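Local coordinates for beta-amyloid-like protein (Caenorhabditis elegans, PDB 3K66) that probably binds heparin through its E2 domain, as a nematode homologue of human amyloid precursor protein linked to cell adhesion and neurogenesis, at residues A132-E137 against L175-T180; K139-T144 against H168-I173. All coordinates share one frame; numbering follows the deposited sequence.

Interaction 1: A132-E137 against L175-T180; sequences AYIRAE and LRINGT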
ATOM      1  N   ALA A 132      16.685 -10.443 -10.497  1.00 64.41           N
ATOM      2  CA  ALA A 132      16.535  -9.353  -9.538  1.00 62.21           C
ATOM      3  C   ALA A 132      15.621  -8.292 -10.150  1.00 60.23           C
ATOM      4  O   ALA A 132      14.699  -7.776  -9.507  1.00 57.43           O
ATOM      5  CB  ALA A 132      17.891  -8.759  -9.203  1.00 62.57           C
ATOM      6  N   TYR A 133      15.885  -7.976 -11.411  1.00 56.51           N
ATOM      7  CA  TYR A 133      15.084  -6.982 -12.107  1.00 53.99           C
ATOM      8  C   TYR A 133      13.634  -7.431 -12.172  1.00 53.17           C
ATOM      9  O   TYR A 133      12.716  -6.618 -12.007  1.00 53.22           O
ATOM     10  CB  TYR A 133      15.624  -6.760 -13.520  1.00 52.79           C
ATOM     11  CG  TYR A 133      14.724  -5.893 -14.344  1.00 51.20           C
ATOM     12  CD1 TYR A 133      14.557  -4.537 -14.053  1.00 52.00           C
ATOM     13  CD2 TYR A 133      13.979  -6.446 -15.378  1.00 50.74           C
ATOM     14  CE1 TYR A 133      13.660  -3.763 -14.774  1.00 52.73           C
ATOM     15  CE2 TYR A 133      13.079  -5.694 -16.109  1.00 50.39           C
ATOM     16  CZ  TYR A 133      12.919  -4.350 -15.803  1.00 54.02           C
ATOM     17  OH  TYR A 133      12.003  -3.598 -16.526  1.00 54.52           O
ATOM     18  N   ILE A 134      13.432  -8.722 -12.427  1.00 51.06           N
ATOM     19  CA  ILE A 134      12.096  -9.291 -12.510  1.00 49.20           C
ATOM     20  C   ILE A 134      11.376  -9.184 -11.171  1.00 49.43           C
ATOM     21  O   ILE A 134      10.228  -8.755 -11.090  1.00 49.13           O
ATOM     22  CB  ILE A 134      12.170 -10.781 -12.928  1.00 48.24           C
ATOM     23  CG1 ILE A 134      12.445 -10.859 -14.430  1.00 45.41           C
ATOM     24  CG2 ILE A 134      10.868 -11.519 -12.564  1.00 43.22           C
ATOM     25  CD1 ILE A 134      12.561 -12.260 -14.945  1.00 43.13           C
ATOM     26  N   ARG A 135      12.061  -9.588 -10.113  1.00 53.15           N
ATOM     27  CA  ARG A 135      11.493  -9.531  -8.770  1.00 53.64           C
ATOM     28  C   ARG A 135      11.014  -8.104  -8.552  1.00 53.96           C
ATOM     29  O   ARG A 135       9.892  -7.888  -8.098  1.00 54.45           O
ATOM     30  CB  ARG A 135      12.574  -9.893  -7.737  1.00 54.41           C
ATOM     31  CG  ARG A 135      12.255 -11.121  -6.895  1.00 56.53           C
ATOM     32  CD  ARG A 135      13.383 -11.514  -5.949  1.00 54.70           C
ATOM     33  NE  ARG A 135      14.458 -12.183  -6.659  1.00 57.06           N
ATOM     34  CZ  ARG A 135      15.677 -11.684  -6.789  1.00 60.22           C
ATOM     35  NH1 ARG A 135      15.953 -10.505  -6.242  1.00 60.26           N
ATOM     36  NH2 ARG A 135      16.608 -12.362  -7.467  1.00 60.69           N
ATOM     37  N   ALA A 136      11.864  -7.137  -8.908  1.00 54.15           N
ATOM     38  CA  ALA A 136      11.555  -5.713  -8.735  1.00 55.45           C
ATOM     39  C   ALA A 136      10.259  -5.283  -9.400  1.00 55.66           C
ATOM     40  O   ALA A 136       9.372  -4.726  -8.755  1.00 55.89           O
ATOM     41  CB  ALA A 136      12.701  -4.858  -9.251  1.00 55.59           C
ATOM     42  N   GLU A 137      10.162  -5.508 -10.704  1.00 53.65           N
ATOM     43  CA  GLU A 137       8.950  -5.149 -11.423  1.00 54.22           C
ATOM     44  C   GLU A 137       7.739  -5.899 -10.844  1.00 55.31           C
ATOM     45  O   GLU A 137       6.681  -5.304 -10.597  1.00 53.77           O
ATOM     46  CB  GLU A 137       9.113  -5.457 -12.910  1.00 52.69           C
ATOM     47  CG  GLU A 137      10.159  -4.587 -13.568  1.00 52.36           C
ATOM     48  CD  GLU A 137       9.594  -3.262 -14.015  1.00 54.27           C
ATOM     49  OE1 GLU A 137       8.569  -2.834 -13.448  1.00 54.36           O
ATOM     50  OE2 GLU A 137      10.167  -2.638 -14.935  1.00 57.30           O
ATOM     51  N   LEU A 175       5.441  -4.866 -20.475  1.00 53.33           N
ATOM     52  CA  LEU A 175       6.269  -4.322 -21.552  1.00 53.01           C
ATOM     53  C   LEU A 175       7.732  -4.190 -21.132  1.00 53.30           C
ATOM     54  O   LEU A 175       8.616  -4.771 -21.779  1.00 54.21           O
ATOM     55  CB  LEU A 175       5.729  -2.973 -22.030  1.00 51.72           C
ATOM     56  CG  LEU A 175       4.567  -3.090 -23.020  1.00 52.04           C
ATOM     57  CD1 LEU A 175       4.088  -1.697 -23.416  1.00 53.54           C
ATOM     58  CD2 LEU A 175       5.000  -3.878 -24.242  1.00 48.87           C
ATOM     59  N   ARG A 176       8.004  -3.446 -20.061  1.00 50.64           N
ATOM     60  CA  ARG A 176       9.385  -3.308 -19.605  1.00 51.63           C
ATOM     61  C   ARG A 176      10.028  -4.710 -19.413  1.00 52.12           C
ATOM     62  O   ARG A 176      11.132  -4.973 -19.907  1.00 52.72           O
ATOM     63  CB  ARG A 176       9.472  -2.490 -18.296  1.00 52.83           C
ATOM     64  CG  ARG A 176       9.248  -0.992 -18.456  1.00 52.44           C
ATOM     65  CD  ARG A 176       9.403  -0.271 -17.136  1.00 53.67           C
ATOM     66  NE  ARG A 176       8.345  -0.636 -16.204  1.00 57.92           N
ATOM     67  CZ  ARG A 176       7.235   0.069 -16.008  1.00 59.82           C
ATOM     68  NH1 ARG A 176       7.023   1.201 -16.670  1.00 61.49           N
ATOM     69  NH2 ARG A 176       6.314  -0.382 -15.161  1.00 64.41           N
ATOM     70  N   ILE A 177       9.345  -5.627 -18.730  1.00 52.40           N
ATOM     71  CA  ILE A 177       9.935  -6.969 -18.538  1.00 50.53           C
ATOM     72  C   ILE A 177      10.191  -7.664 -19.880  1.00 52.41           C
ATOM     73  O   ILE A 177      11.237  -8.280 -20.079  1.00 51.85           O
ATOM     74  CB  ILE A 177       9.066  -7.899 -17.618  1.00 48.18           C
ATOM     75  CG1 ILE A 177       9.054  -7.334 -16.195  1.00 47.19           C
ATOM     76  CG2 ILE A 177       9.669  -9.308 -17.542  1.00 46.64           C
ATOM     77  CD1 ILE A 177       8.209  -8.106 -15.215  1.00 42.72           C
ATOM     78  N   ASN A 178       9.254  -7.596 -20.813  1.00 49.87           N
ATOM     79  CA  ASN A 178       9.545  -8.242 -22.084  1.00 51.19           C
ATOM     80  C   ASN A 178      10.719  -7.536 -22.749  1.00 54.64           C
ATOM     81  O   ASN A 178      11.705  -8.172 -23.129  1.00 55.55           O
ATOM     82  CB  ASN A 178       8.317  -8.280 -22.992  1.00 49.23           C
ATOM     83  CG  ASN A 178       7.420  -9.463 -22.665  1.00 48.51           C
ATOM     84  OD1 ASN A 178       6.212  -9.396 -22.802  1.00 48.09           O
ATOM     85  ND2 ASN A 178       8.030 -10.566 -22.219  1.00 44.93           N
ATOM     86  N   GLY A 179      10.634  -6.216 -22.848  1.00 56.53           N
ATOM     87  CA  GLY A 179      11.720  -5.469 -23.435  1.00 55.72           C
ATOM     88  C   GLY A 179      13.039  -5.877 -22.805  1.00 56.86           C
ATOM     89  O   GLY A 179      14.040  -6.088 -23.485  1.00 55.88           O
ATOM     90  N   THR A 180      13.050  -6.025 -21.490  1.00 54.31           N
ATOM     91  CA  THR A 180      14.293  -6.391 -20.832  1.00 53.81           C
ATOM     92  C   THR A 180      14.784  -7.782 -21.261  1.00 56.24           C
ATOM     93  O   THR A 180      15.988  -8.013 -21.366  1.00 56.39           O
ATOM     94  CB  THR A 180      14.132  -6.284 -19.322  1.00 52.70           C
ATOM     95  OG1 THR A 180      13.575  -5.001 -19.007  1.00 50.90           O
ATOM     96  CG2 THR A 180      15.473  -6.401 -18.636  1.00 49.16           C
TER

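Interaction 2: K139-T144 against H168-I173; sequences KDRMHT and HRLRYI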
ATOM      1  N   LYS A 139       7.280  -6.976  -7.867  1.00 59.52           N
ATOM      2  CA  LYS A 139       6.922  -6.421  -6.556  1.00 60.32           C
ATOM      3  C   LYS A 139       6.045  -5.202  -6.814  1.00 60.02           C
ATOM      4  O   LYS A 139       5.117  -4.907  -6.070  1.00 60.28           O
ATOM      5  CB  LYS A 139       8.167  -5.984  -5.778  1.00 61.48           C
ATOM      6  CG  LYS A 139       8.809  -7.113  -5.190  1.00 63.90           C
ATOM      7  N   ASP A 140       6.354  -4.483  -7.884  1.00 60.28           N
ATOM      8  CA  ASP A 140       5.582  -3.300  -8.244  1.00 59.59           C
ATOM      9  C   ASP A 140       4.143  -3.728  -8.550  1.00 58.90           C
ATOM     10  O   ASP A 140       3.183  -3.083  -8.131  1.00 58.98           O
ATOM     11  CB  ASP A 140       6.210  -2.606  -9.462  1.00 58.78           C
ATOM     12  CG  ASP A 140       5.611  -1.238  -9.735  1.00 59.06           C
ATOM     13  OD1 ASP A 140       4.650  -0.831  -9.042  1.00 57.76           O
ATOM     14  OD2 ASP A 140       6.104  -0.565 -10.658  1.00 56.76           O
ATOM     15  N   ARG A 141       4.000  -4.816  -9.298  1.00 57.77           N
ATOM     16  CA  ARG A 141       2.680  -5.327  -9.662  1.00 57.94           C
ATOM     17  C   ARG A 141       1.910  -5.679  -8.392  1.00 58.55           C
ATOM     18  O   ARG A 141       0.826  -5.166  -8.143  1.00 59.04           O
ATOM     19  CB  ARG A 141       2.827  -6.562 -10.568  1.00 55.30           C
ATOM     20  CG  ARG A 141       1.554  -7.141 -11.147  1.00 53.77           C
ATOM     21  CD  ARG A 141       1.926  -8.151 -12.191  1.00 51.81           C
ATOM     22  NE  ARG A 141       0.807  -8.873 -12.760  1.00 54.89           N
ATOM     23  CZ  ARG A 141       0.103  -9.801 -12.121  1.00 56.26           C
ATOM     24  NH1 ARG A 141       0.399 -10.127 -10.872  1.00 56.27           N
ATOM     25  NH2 ARG A 141      -0.906 -10.409 -12.743  1.00 56.41           N
ATOM     26  N   MET A 142       2.489  -6.546  -7.579  1.00 60.97           N
ATOM     27  CA  MET A 142       1.853  -6.967  -6.344  1.00 65.24           C
ATOM     28  C   MET A 142       1.318  -5.777  -5.540  1.00 64.26           C
ATOM     29  O   MET A 142       0.155  -5.764  -5.147  1.00 65.67           O
ATOM     30  CB  MET A 142       2.831  -7.784  -5.504  1.00 67.01           C
ATOM     31  CG  MET A 142       2.307  -8.105  -4.128  1.00 75.96           C
ATOM     32  SD  MET A 142       3.642  -8.683  -3.077  1.00 81.31           S
ATOM     33  CE  MET A 142       4.637  -7.248  -3.002  1.00 85.17           C
ATOM     34  N   HIS A 143       2.156  -4.777  -5.301  1.00 64.17           N
ATOM     35  CA  HIS A 143       1.694  -3.620  -4.555  1.00 66.38           C
ATOM     36  C   HIS A 143       0.558  -2.901  -5.258  1.00 63.55           C
ATOM     37  O   HIS A 143      -0.410  -2.502  -4.626  1.00 63.28           O
ATOM     38  CB  HIS A 143       2.819  -2.622  -4.321  1.00 71.71           C
ATOM     39  CG  HIS A 143       3.706  -2.973  -3.169  1.00 79.86           C
ATOM     40  ND1 HIS A 143       3.676  -2.287  -1.972  1.00 83.48           N
ATOM     41  CD2 HIS A 143       4.653  -3.930  -3.027  1.00 82.56           C
ATOM     42  CE1 HIS A 143       4.571  -2.804  -1.148  1.00 86.21           C
ATOM     43  NE2 HIS A 143       5.179  -3.802  -1.764  1.00 85.09           N
ATOM     44  N   THR A 144       0.656  -2.733  -6.568  1.00 60.91           N
ATOM     45  CA  THR A 144      -0.401  -2.020  -7.255  1.00 60.14           C
ATOM     46  C   THR A 144      -1.720  -2.745  -7.103  1.00 60.49           C
ATOM     47  O   THR A 144      -2.718  -2.141  -6.725  1.00 59.59           O
ATOM     48  CB  THR A 144      -0.115  -1.845  -8.745  1.00 58.94           C
ATOM     49  OG1 THR A 144       1.191  -1.288  -8.924  1.00 58.84           O
ATOM     50  CG2 THR A 144      -1.144  -0.910  -9.362  1.00 56.82           C
ATOM     51  N   HIS A 168      -3.054   0.303 -16.591  1.00 69.34           N
ATOM     52  CA  HIS A 168      -1.967   0.968 -17.319  1.00 68.54           C
ATOM     53  C   HIS A 168      -0.612   0.582 -16.744  1.00 66.66           C
ATOM     54  O   HIS A 168       0.343   0.350 -17.483  1.00 66.03           O
ATOM     55  CB  HIS A 168      -2.128   2.483 -17.265  1.00 69.82           C
ATOM     56  CG  HIS A 168      -1.096   3.215 -18.057  1.00 72.90           C
ATOM     57  ND1 HIS A 168      -0.023   3.860 -17.474  1.00 74.19           N
ATOM     58  CD2 HIS A 168      -0.942   3.363 -19.395  1.00 74.85           C
ATOM     59  CE1 HIS A 168       0.742   4.372 -18.418  1.00 76.47           C
ATOM     60  NE2 HIS A 168       0.210   4.087 -19.592  1.00 77.06           N
ATOM     61  N   ARG A 169      -0.530   0.516 -15.420  1.00 65.23           N
ATOM     62  CA  ARG A 169       0.712   0.122 -14.763  1.00 66.13           C
ATOM     63  C   ARG A 169       1.052  -1.328 -15.088  1.00 62.97           C
ATOM     64  O   ARG A 169       2.171  -1.639 -15.478  1.00 62.96           O
ATOM     65  CB  ARG A 169       0.584   0.256 -13.253  1.00 68.70           C
ATOM     66  CG  ARG A 169       1.099   1.554 -12.697  1.00 75.69           C
ATOM     67  CD  ARG A 169       1.306   1.401 -11.213  1.00 82.12           C
ATOM     68  NE  ARG A 169       2.335   2.302 -10.720  1.00 86.18           N
ATOM     69  CZ  ARG A 169       2.168   3.095  -9.672  1.00 90.01           C
ATOM     70  NH1 ARG A 169       1.012   3.088  -9.012  1.00 91.00           N
ATOM     71  NH2 ARG A 169       3.144   3.909  -9.290  1.00 91.27           N
ATOM     72  N   LEU A 170       0.075  -2.213 -14.926  1.00 63.87           N
ATOM     73  CA  LEU A 170       0.301  -3.629 -15.183  1.00 64.80           C
ATOM     74  C   LEU A 170       0.740  -3.915 -16.620  1.00 62.16           C
ATOM     75  O   LEU A 170       1.512  -4.845 -16.869  1.00 60.82           O
ATOM     76  CB  LEU A 170      -0.948  -4.443 -14.808  1.00 63.75           C
ATOM     77  CG  LEU A 170      -1.203  -4.498 -13.297  1.00 64.31           C
ATOM     78  CD1 LEU A 170      -2.526  -5.168 -12.954  1.00 66.51           C
ATOM     79  CD2 LEU A 170      -0.092  -5.266 -12.672  1.00 66.68           C
ATOM     80  N   ARG A 171       0.272  -3.095 -17.554  1.00 61.27           N
ATOM     81  CA  ARG A 171       0.619  -3.247 -18.965  1.00 62.87           C
ATOM     82  C   ARG A 171       2.095  -2.929 -19.171  1.00 60.63           C
ATOM     83  O   ARG A 171       2.855  -3.729 -19.737  1.00 61.53           O
ATOM     84  CB  ARG A 171      -0.221  -2.307 -19.819  1.00 65.98           C
ATOM     85  CG  ARG A 171      -0.919  -2.991 -20.954  1.00 74.94           C
ATOM     86  CD  ARG A 171      -2.141  -2.198 -21.341  1.00 83.57           C
ATOM     87  NE  ARG A 171      -3.170  -3.029 -21.957  1.00 88.07           N
ATOM     88  CZ  ARG A 171      -4.463  -2.709 -21.978  1.00 89.98           C
ATOM     89  NH1 ARG A 171      -4.886  -1.578 -21.416  1.00 88.85           N
ATOM     90  NH2 ARG A 171      -5.337  -3.517 -22.567  1.00 91.23           N
ATOM     91  N   TYR A 172       2.502  -1.750 -18.721  1.00 56.06           N
ATOM     92  CA  TYR A 172       3.886  -1.370 -18.890  1.00 54.04           C
ATOM     93  C   TYR A 172       4.863  -2.229 -18.116  1.00 51.46           C
ATOM     94  O   TYR A 172       6.013  -2.362 -18.509  1.00 51.15           O
ATOM     95  CB  TYR A 172       4.092   0.096 -18.540  1.00 53.28           C
ATOM     96  CG  TYR A 172       3.810   1.000 -19.698  1.00 54.71           C
ATOM     97  CD1 TYR A 172       4.789   1.268 -20.663  1.00 56.46           C
ATOM     98  CD2 TYR A 172       2.555   1.582 -19.847  1.00 57.63           C
ATOM     99  CE1 TYR A 172       4.521   2.093 -21.739  1.00 56.23           C
ATOM    100  CE2 TYR A 172       2.275   2.412 -20.929  1.00 57.38           C
ATOM    101  CZ  TYR A 172       3.262   2.661 -21.868  1.00 57.17           C
ATOM    102  OH  TYR A 172       2.972   3.463 -22.946  1.00 59.49           O
ATOM    103  N   ILE A 173       4.439  -2.805 -17.002  1.00 49.72           N
ATOM    104  CA  ILE A 173       5.372  -3.659 -16.274  1.00 50.38           C
ATOM    105  C   ILE A 173       5.698  -4.842 -17.176  1.00 51.37           C
ATOM    106  O   ILE A 173       6.860  -5.240 -17.341  1.00 48.99           O
ATOM    107  CB  ILE A 173       4.799  -4.164 -14.934  1.00 49.95           C
ATOM    108  CG1 ILE A 173       4.752  -2.987 -13.945  1.00 49.22           C
ATOM    109  CG2 ILE A 173       5.704  -5.288 -14.385  1.00 48.06           C
ATOM    110  CD1 ILE A 173       4.072  -3.290 -12.673  1.00 48.32           C
TER

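Interaction 1: A132-E137 against L175-T180
Glu137 and Arg176 meet in a salt bridge across two antiparallel helices, with Arg176 NE donating to Glu137 OE2 at 3.0 Å. The carboxylate and guanidinium planes lie nearly coplanar, and OE2 is approached on its syn side, although the hydrogen bond is bent, with an N-H...O angle of 135°. On the same oxygen Tyr133 OH makes a weak hydrogen bond from one helical turn earlier, so OE2 is gripped from both helices. The other carboxylate oxygen, OE1, pairs with Lys103 of helix 55-119; two basic partners would probably keep this buried acid ionised.

Tyr133 extends across the interface because its CG stands anti to the backbone N (chi1 172°), and its ring packs on Thr180, whose CG2 lies 3.6 Å from Tyr133 CD2. An aromatic residue with a polar end suits this place, its carbons meeting the threonine while the hydroxyl reaches the acid. Thr180 in turn is fixed by its own helix: OG1 donates to Arg176 O at 2.6 Å, from above the carbonyl plane.

Beside the polar group, Ile177 CD1 reaches Glu137 CB at 3.6 Å, and Ile134 CG1 touches Ile177 CG2 more loosely at 4.4 Å. Trp202 of helix 195-209 touches both isoleucines. The segment axes approach to 10.5 Å at 171°, the nearly antiparallel helix packing expected in the all-helical E2 domain.

Interaction 2: K139-T144 against H168-I173
Ile173 reaches from helix 163-182 to Asp140 and Arg141 of helix 123-154, in the antiparallel helix packing of the E2 domain; the two segment axes run at 167° and approach to 10.0 Å. Its CB is directed at the partner helix, and CG1, anti to the carbonyl carbon (chi1 -72°), carries the chain on across the gap. The CG2 branch turns instead to Glu137, one turn before Arg141. The unbranched CG1-CD1 arm does the reaching: its apolar end, CD1, sits between the backbone and a side chain, 3.7 Å from Arg141 N and 3.9 Å from Asp140 CG. The carboxylate of Asp140 has its strongest partner elsewhere, its OD2 forming a salt bridge with Lys103 of helix 55-119. Arg169 NE is 4.2 Å from Asp140 OD1, but no N-H points at the oxygen, so any attraction would be of charge only.

The aliphatic part of Arg169 also serves as packing: its CD rests against both branches of Thr144, 3.5 Å from OG1 and 3.8 Å from CG2. Threonine suits this place because its own helix satisfies the hydroxyl, letting an apolar CH2 lie against it without costing a hydrogen bond: Thr144 OG1 donates to Asp140 O at 2.8 Å, on the opposite face of that carbonyl from Thr144 N.

How the interactions relate
From the N terminus the chain runs through helices 14-53 and 55-119 before entering helix 123-154, which supplies first 132-137 and then 139-144. It then turns back through the short helix 156-160 into helix 163-182, where 168-173 closes interaction 2 across 23 intervening residues. Further on, 175-180 closes interaction 1 across 37, so interaction 2 is nested inside the larger loop. The two centres lie about 10 Å apart and join directly where Glu137 CB packs on Ile173 CG2 at 3.7 Å. Lys103 of helix 55-119 bridges to acids in both, while helix 195-209 packs against the same antiparallel pair.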